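PDB 6EP3: Lmo0651 protein from Listeria monocytogenes serovar 1/2a, which controls expression of the agr system and mediates virulence as a transcription factor that probably binds specific DNA sites through a GntR-type helix-turn-helix domain. Local coordinates for residues B[5-8]-B[9-12]; B[16-19]-B[20-23]; B[49-52]-B[53-57]; B[156-159]-B[160-164]. All blocks are in the same frame, centred on the assembly; numbering follows the deposited sequence.

Interaction 1. Residues B[5-8]-B[9-12]; sequences FKTL and DKMV
Phe5 lays one face of its ring over Met11, and this is the tightly packed part of the contact. CA of Met11 stands 3.6 Å from the centroid of the Phe5 ring, close to the ring normal, a CH-pi contact. The Met11 side chain then passes across the ring at about a right angle. Its bend at chi3 (-84°) brings CE to 3.6 Å from CD1 of Phe5, while the sulfur approaches obliquely in a Met-aromatic contact. Lys10 meets the same ring at its edge, in plane, with its CE 3.5 Å from Phe5 CD2. Thr7 is the N-cap of helix 8-21, the first helix of the GntR-type winged helix-turn-helix domain. Its OG1 accepts from N of Lys10 at 3.2 Å, with an N-H...O angle of 160°. A chi1 of 73° places that oxygen between the backbone N and the carbonyl carbon, facing the first turn. A weak bond from Met11 N to Thr7 O and a straighter one from Val12 N to Leu8 O (3.2 Å) start the helical pattern. The other side is looser. Leu8 CD1 lies 4.0 Å from Met11 SD and 4.3 Å from Val12 CG2, and Val42 touches both Leu8 and Val12. Lys6 is exposed in the assembly, and its bent chain leads away from the helix. Asp9 makes a long, weak ion pair with Lys49 of helix 44-56.

Interaction 2. Residues B[16-19]-B[20-23]; sequences LLEK and IKNG
Glu18 and Lys21 lie side by side on one flank of the helix, pointing the same way. Glu18 folds at chi2 (-65°), which turns its carboxylate along the helix towards Lys21. Lys21 runs straight as far as CD and then bends at chi3, whose angle of -14° is close to eclipsed. The result is a salt bridge of 3.4 Å between OE2 of Glu18 and NZ of Lys21. Both carboxylate oxygens lie at similar distances from that nitrogen. The aliphatic part of Lys21 passes obliquely by Leu17, with Lys21 CD 4.1 Å from Leu17 CG. On another side of the helix Ile20 leans its CG1 on the backbone, 3.3 Å from O of Leu16. Helix 8-21 opens the winged helix-turn-helix domain, and Leu16 to Lys21 belong to it. The bonds of Ile20 N and Lys21 N to the carbonyls of Leu16, Leu17 and Glu18 are all weak. Asn22 N makes a much straighter bond to O of Glu18, 2.8 Å long. The Asn22 side chain turns back towards the backbone carbonyls because its CG stands between the backbone N and the carbonyl carbon (chi1 65°). Its OD1 accepts from Glu24 N, an Asx turn. Gly23 follows with positive phi, at backbone angles where a CB would press against the preceding carbonyl oxygen. Lys19 is extended beyond CG and ends in a salt bridge with Glu39. Leu16 is buried and touches Leu36, Ile51 and Leu54.

Interaction 3. Residues B[49-52]-B[53-57]; sequences KAIA and TLTAQ
Thr53 and Thr55 each set a hydroxyl above the flat peptide carbonyl of the residue four places earlier. Thr53 OG1 lies 46° out of the carbonyl plane of Lys49 and donates to its O at 3.2 Å. Thr55 OG1 does the same over the carbonyl of Ile51, 48° out of plane, with a shorter bond of 2.9 Å to that O. The same two oxygens also accept from the backbone N-H groups, which approach nearly along the C=O axis: Thr53 N to Lys49 O at 2.9 Å and Thr55 N to Ile51 O at 2.7 Å. Each oxygen is therefore gripped twice by one threonine. In both threonines OG1 is anti to the carbonyl carbon (chi1 -54° in Thr53), which turns the hydroxyl back up the helix. Ala56 N reaches Ala52 O in the carbonyl plane, at 2.9 Å. Leu54 N bonds to Ala50 O, and CG of Leu54 rests 3.5 Å from that oxygen. Side chains touch each other little here. The nearest approach is 4.0 Å, between CG2 of Ile51 and OG1 of Thr55. Helix 44-56 is probably the recognition helix, as in other GntR regulators, and these are its last turns. Ile51 and Leu54 face Leu16 of helix 8-21, and Thr53 touches Tyr13. Leu54 and Thr55 meet Val60 of strand 60-63. Ala52, Thr55 and Ala56 pack on the corresponding helix of the second subunit, against its Thr55 and Ala56.

Interaction 4. Residues B[156-159]-B[160-164]; sequences IFFQ and MVHFS
Phe158 and His162 form the aromatic pair, one helical turn apart. CD2 of His162 lies over one face of the Phe158 ring, towards its rim, 3.2 Å from CE2 of Phe158. The centroids are 4.3 Å apart and the planes meet at 46°, so the pair is oblique. Phe158 puts its CG opposite the backbone N (chi1 178°), which sends the ring along the helix towards the histidine. Apolar contacts gather on Met160. Its chain bends at chi3 (-55°), and Met160 CE ends at the edge of the Phe157 ring, 3.3 Å from Phe157 CD1. CG2 of Ile156 is 3.9 Å from Met160 CE. Phe157 also stacks on His134 of helix 126-142. The polar part is mostly helical backbone bonding. N of Met160, Val161, His162 and Phe163 bond in turn to O of Ile156, Phe157, Phe158 and Gln159. Ser164 adds a double grip on O of Met160, with OG at 2.8 Å and N at 3.0 Å, reaching that oxygen from opposite faces of its plane. Gln159 O also lies at the edge of the Phe163 ring, 3.4 Å from Phe163 CD1. Ile156, Phe157 and Met160 face helix 77-101, while Phe158, His162 and Phe163 touch helix 8-21. The arrangement belongs to the all-helical FCD domain, at the side where its helix 147-163 meets the winged helix-turn-helix domain.

Interactions 1 and 2 sit at the two ends of helix 8-21. Interaction 1 is a surface contact of cap and aromatic packing, and interaction 2 is partly buried, with a salt bridge. Interaction 3, on helix 44-56, relies on backbone carbonyls and threonine hydroxyls. It packs on interaction 2 through Leu16, Ile51 and Leu54, and has a weak charged link to interaction 1. Interaction 4 lies nearest the chain centre, in the FCD domain, and is the richest in aromatic rings. Its His162 and Phe163 touch Leu17, Ile20 and Lys21 of interaction 2, and its Gln159 meets Gln57 of interaction 3. Where interaction 4 touches interactions 2 and 3, the two domains meet.

Interaction 1. Residues B[5-8]-B[9-12]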
# COMPACT_ATOMS: atom_id res chain seq x y z
N PHE B 5 10.24 16.23 21.74
CA PHE B 5 9.18 15.25 21.84
C PHE B 5 8.15 15.64 22.90
O PHE B 5 8.45 16.36 23.86
CB PHE B 5 9.76 13.87 22.18
CG PHE B 5 10.71 13.36 21.15
CD1 PHE B 5 12.06 13.20 21.46
CD2 PHE B 5 10.28 13.03 19.88
CE1 PHE B 5 12.95 12.73 20.52
CE2 PHE B 5 11.17 12.55 18.93
CZ PHE B 5 12.51 12.40 19.25
N LYS B 6 6.92 15.17 22.69
CA LYS B 6 5.82 15.38 23.62
C LYS B 6 5.32 14.10 24.27
O LYS B 6 4.64 14.19 25.30
CB LYS B 6 4.64 16.06 22.91
CG LYS B 6 4.98 17.40 22.28
CD LYS B 6 4.93 18.49 23.32
CE LYS B 6 4.44 19.81 22.75
NZ LYS B 6 4.94 20.97 23.54
N THR B 7 5.62 12.93 23.72
CA THR B 7 5.24 11.66 24.31
C THR B 7 6.43 10.72 24.33
O THR B 7 7.34 10.83 23.51
CB THR B 7 4.09 10.99 23.54
OG1 THR B 7 4.60 10.47 22.30
CG2 THR B 7 2.97 11.98 23.25
N LEU B 8 6.40 9.76 25.26
CA LEU B 8 7.49 8.80 25.35
C LEU B 8 7.44 7.81 24.19
O LEU B 8 8.49 7.36 23.73
CB LEU B 8 7.44 8.06 26.68
CG LEU B 8 8.54 7.01 26.87
CD1 LEU B 8 9.90 7.67 26.78
CD2 LEU B 8 8.39 6.28 28.19
N ASP B 9 6.24 7.48 23.70
CA ASP B 9 6.13 6.54 22.60
C ASP B 9 6.82 7.07 21.35
O ASP B 9 7.77 6.46 20.84
CB ASP B 9 4.66 6.23 22.31
CG ASP B 9 3.99 5.47 23.43
OD1 ASP B 9 2.91 5.91 23.88
OD2 ASP B 9 4.53 4.43 23.86
N LYS B 10 6.37 8.23 20.86
CA LYS B 10 6.91 8.75 19.60
C LYS B 10 8.42 8.91 19.68
O LYS B 10 9.14 8.45 18.78
CB LYS B 10 6.20 10.06 19.23
CG LYS B 10 6.81 11.36 19.73
CD LYS B 10 6.56 12.49 18.73
CE LYS B 10 6.92 13.85 19.33
NZ LYS B 10 5.80 14.44 20.10
N MET B 11 8.93 9.48 20.77
CA MET B 11 10.37 9.54 21.00
C MET B 11 11.02 8.21 20.68
O MET B 11 11.87 8.11 19.79
CB MET B 11 10.67 9.94 22.45
CG MET B 11 12.11 9.69 22.87
SD MET B 11 12.43 9.96 24.62
CE MET B 11 12.69 11.74 24.65
N VAL B 12 10.59 7.16 21.39
CA VAL B 12 11.20 5.84 21.20
C VAL B 12 11.11 5.45 19.74
O VAL B 12 12.12 5.11 19.10
CB VAL B 12 10.52 4.80 22.11
CG1 VAL B 12 10.85 3.39 21.63
CG2 VAL B 12 10.95 5.00 23.54

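Interaction 2. Residues B[16-19]-B[20-23]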
# COMPACT_ATOMS: atom_id res chain seq x y z
N LEU B 16 14.25 4.66 17.44
CA LEU B 16 14.44 3.44 16.67
C LEU B 16 14.55 3.76 15.19
O LEU B 16 15.44 3.24 14.50
CB LEU B 16 13.28 2.48 16.93
CG LEU B 16 13.52 1.03 16.54
CD1 LEU B 16 14.74 0.49 17.27
CD2 LEU B 16 12.29 0.18 16.84
N LEU B 17 13.71 4.67 14.70
CA LEU B 17 13.74 5.00 13.28
C LEU B 17 15.09 5.55 12.87
O LEU B 17 15.61 5.22 11.79
CB LEU B 17 12.64 6.01 12.95
CG LEU B 17 12.66 6.52 11.50
CD1 LEU B 17 12.47 5.36 10.54
CD2 LEU B 17 11.61 7.58 11.28
N GLU B 18 15.72 6.33 13.75
CA GLU B 18 17.00 6.90 13.38
C GLU B 18 18.07 5.82 13.36
O GLU B 18 18.96 5.85 12.50
CB GLU B 18 17.37 8.03 14.34
CG GLU B 18 16.27 9.09 14.45
CD GLU B 18 16.02 9.85 13.16
OE1 GLU B 18 14.84 10.15 12.88
OE2 GLU B 18 16.97 10.07 12.40
N LYS B 19 17.94 4.81 14.23
CA LYS B 19 18.82 3.66 14.17
C LYS B 19 18.68 2.92 12.85
O LYS B 19 19.62 2.26 12.40
CB LYS B 19 18.54 2.72 15.34
CG LYS B 19 19.22 3.10 16.64
CD LYS B 19 19.42 1.89 17.53
CE LYS B 19 20.48 2.13 18.58
NZ LYS B 19 20.96 0.85 19.17
N ILE B 20 17.52 3.03 12.22
CA ILE B 20 17.35 2.40 10.91
C ILE B 20 17.97 3.26 9.83
O ILE B 20 18.47 2.74 8.82
CB ILE B 20 15.86 2.14 10.64
CG1 ILE B 20 15.22 1.40 11.83
CG2 ILE B 20 15.68 1.35 9.36
CD1 ILE B 20 15.96 0.15 12.24
N LYS B 21 17.98 4.58 10.01
CA LYS B 21 18.43 5.46 8.94
C LYS B 21 19.93 5.69 8.97
O LYS B 21 20.58 5.62 7.91
CB LYS B 21 17.68 6.80 9.03
CG LYS B 21 16.19 6.65 8.75
CD LYS B 21 15.42 7.96 8.79
CE LYS B 21 16.21 9.09 9.43
NZ LYS B 21 15.43 10.36 9.39
N ASN B 22 20.51 5.94 10.14
CA ASN B 22 21.96 6.13 10.22
C ASN B 22 22.74 4.83 10.01
O ASN B 22 23.95 4.89 9.82
CB ASN B 22 22.33 6.77 11.56
CG ASN B 22 22.02 5.88 12.75
OD1 ASN B 22 21.51 4.77 12.61
ND2 ASN B 22 22.32 6.38 13.94
N GLY B 23 22.07 3.68 10.05
CA GLY B 23 22.71 2.41 9.77
C GLY B 23 23.19 1.63 10.97
O GLY B 23 23.91 0.65 10.79

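Interaction 3. Residues B[49-52]-B[53-57]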
# COMPACT_ATOMS: atom_id res chain seq x y z
N LYS B 49 5.26 -1.11 20.97
CA LYS B 49 4.34 -0.31 20.16
C LYS B 49 5.05 0.22 18.92
O LYS B 49 4.58 0.01 17.79
CB LYS B 49 3.79 0.84 21.00
CG LYS B 49 2.46 0.54 21.67
CD LYS B 49 1.79 1.80 22.20
CE LYS B 49 2.26 2.13 23.60
NZ LYS B 49 1.24 2.95 24.33
N ALA B 50 6.20 0.86 19.11
CA ALA B 50 6.99 1.35 17.99
C ALA B 50 7.20 0.27 16.94
O ALA B 50 6.87 0.45 15.76
CB ALA B 50 8.34 1.88 18.50
N ILE B 51 7.69 -0.90 17.38
CA ILE B 51 7.94 -2.00 16.44
C ILE B 51 6.67 -2.34 15.68
O ILE B 51 6.68 -2.45 14.44
CB ILE B 51 8.50 -3.22 17.19
CG1 ILE B 51 9.99 -3.03 17.44
CG2 ILE B 51 8.28 -4.49 16.38
CD1 ILE B 51 10.61 -4.12 18.28
N ALA B 52 5.54 -2.46 16.39
CA ALA B 52 4.28 -2.75 15.72
C ALA B 52 4.01 -1.73 14.63
O ALA B 52 3.71 -2.09 13.48
CB ALA B 52 3.14 -2.78 16.74
N THR B 53 4.17 -0.44 14.96
CA THR B 53 3.96 0.59 13.96
C THR B 53 4.89 0.40 12.77
O THR B 53 4.45 0.45 11.61
CB THR B 53 4.15 1.97 14.58
OG1 THR B 53 3.30 2.10 15.73
CG2 THR B 53 3.80 3.07 13.59
N LEU B 54 6.16 0.10 13.02
CA LEU B 54 7.08 -0.09 11.91
C LEU B 54 6.84 -1.40 11.17
O LEU B 54 7.29 -1.54 10.03
CB LEU B 54 8.53 -0.01 12.39
CG LEU B 54 8.92 1.29 13.08
CD1 LEU B 54 10.11 1.08 13.98
CD2 LEU B 54 9.24 2.32 12.02
N THR B 55 6.10 -2.33 11.78
CA THR B 55 5.66 -3.48 11.00
C THR B 55 4.48 -3.11 10.11
O THR B 55 4.33 -3.66 9.02
CB THR B 55 5.29 -4.65 11.92
OG1 THR B 55 6.36 -4.89 12.84
CG2 THR B 55 5.06 -5.92 11.11
N ALA B 56 3.64 -2.17 10.57
CA ALA B 56 2.53 -1.71 9.75
C ALA B 56 3.01 -0.91 8.54
O ALA B 56 2.28 -0.81 7.55
CB ALA B 56 1.58 -0.86 10.59
N GLN B 57 4.22 -0.36 8.60
CA GLN B 57 4.77 0.43 7.50
C GLN B 57 5.69 -0.38 6.61
O GLN B 57 6.31 0.18 5.69
CB GLN B 57 5.52 1.65 8.06
CG GLN B 57 4.67 2.56 8.93
CD GLN B 57 5.48 3.62 9.66
OE1 GLN B 57 6.59 3.35 10.12
NE2 GLN B 57 4.94 4.83 9.75

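Interaction 4. Residues B[156-159]-B[160-164]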
# COMPACT_ATOMS: atom_id res chain seq x y z
N ILE B 156 4.22 5.49 0.79
CA ILE B 156 5.33 5.65 -0.15
C ILE B 156 6.08 6.95 0.12
O ILE B 156 7.32 6.98 0.10
CB ILE B 156 4.81 5.60 -1.60
CG1 ILE B 156 4.39 4.18 -1.98
CG2 ILE B 156 5.88 6.13 -2.55
CD1 ILE B 156 3.88 4.10 -3.39
N PHE B 157 5.35 8.04 0.33
CA PHE B 157 5.99 9.33 0.59
C PHE B 157 6.79 9.28 1.88
O PHE B 157 7.89 9.85 1.96
CB PHE B 157 4.93 10.43 0.67
CG PHE B 157 4.41 10.89 -0.67
CD1 PHE B 157 5.23 10.90 -1.78
CD2 PHE B 157 3.10 11.32 -0.81
CE1 PHE B 157 4.76 11.33 -3.01
CE2 PHE B 157 2.62 11.74 -2.03
CZ PHE B 157 3.46 11.75 -3.14
N PHE B 158 6.25 8.62 2.90
CA PHE B 158 6.98 8.44 4.15
C PHE B 158 8.30 7.74 3.90
O PHE B 158 9.36 8.18 4.37
CB PHE B 158 6.13 7.65 5.14
CG PHE B 158 6.82 7.38 6.44
CD1 PHE B 158 7.55 6.21 6.63
CD2 PHE B 158 6.75 8.29 7.48
CE1 PHE B 158 8.19 5.96 7.82
CE2 PHE B 158 7.38 8.04 8.69
CZ PHE B 158 8.11 6.88 8.85
N GLN B 159 8.25 6.63 3.16
CA GLN B 159 9.46 5.87 2.89
C GLN B 159 10.47 6.70 2.11
O GLN B 159 11.67 6.67 2.40
CB GLN B 159 9.12 4.57 2.16
CG GLN B 159 8.39 3.55 3.02
CD GLN B 159 9.13 2.23 3.12
OE1 GLN B 159 10.33 2.16 2.87
NE2 GLN B 159 8.41 1.17 3.49
N MET B 160 10.01 7.46 1.12
CA MET B 160 10.92 8.30 0.35
C MET B 160 11.58 9.35 1.24
O MET B 160 12.81 9.47 1.27
CB MET B 160 10.19 8.95 -0.82
CG MET B 160 10.18 8.09 -2.06
SD MET B 160 9.52 8.93 -3.50
CE MET B 160 7.95 9.42 -2.85
N VAL B 161 10.77 10.08 2.00
CA VAL B 161 11.28 11.14 2.87
C VAL B 161 12.32 10.58 3.83
O VAL B 161 13.34 11.23 4.11
CB VAL B 161 10.11 11.80 3.63
CG1 VAL B 161 10.60 12.50 4.89
CG2 VAL B 161 9.38 12.79 2.73
N HIS B 162 12.09 9.39 4.37
CA HIS B 162 12.98 8.91 5.42
C HIS B 162 14.13 8.05 4.93
O HIS B 162 15.11 7.89 5.67
CB HIS B 162 12.17 8.14 6.47
CG HIS B 162 11.36 9.03 7.36
ND1 HIS B 162 11.92 9.76 8.39
CD2 HIS B 162 10.04 9.33 7.36
CE1 HIS B 162 10.98 10.46 8.99
NE2 HIS B 162 9.83 10.21 8.39
N PHE B 163 14.08 7.52 3.70
CA PHE B 163 15.12 6.60 3.27
C PHE B 163 15.70 6.90 1.89
O PHE B 163 16.43 6.06 1.35
CB PHE B 163 14.60 5.15 3.28
CG PHE B 163 14.10 4.70 4.62
CD1 PHE B 163 12.74 4.58 4.86
CD2 PHE B 163 14.98 4.37 5.63
CE1 PHE B 163 12.27 4.16 6.09
CE2 PHE B 163 14.52 3.95 6.87
CZ PHE B 163 13.16 3.84 7.10
N SER B 164 15.42 8.07 1.31
CA SER B 164 16.02 8.44 0.04
C SER B 164 16.64 9.82 0.18
O SER B 164 16.33 10.58 1.10
CB SER B 164 15.01 8.43 -1.11
OG SER B 164 14.25 9.63 -1.11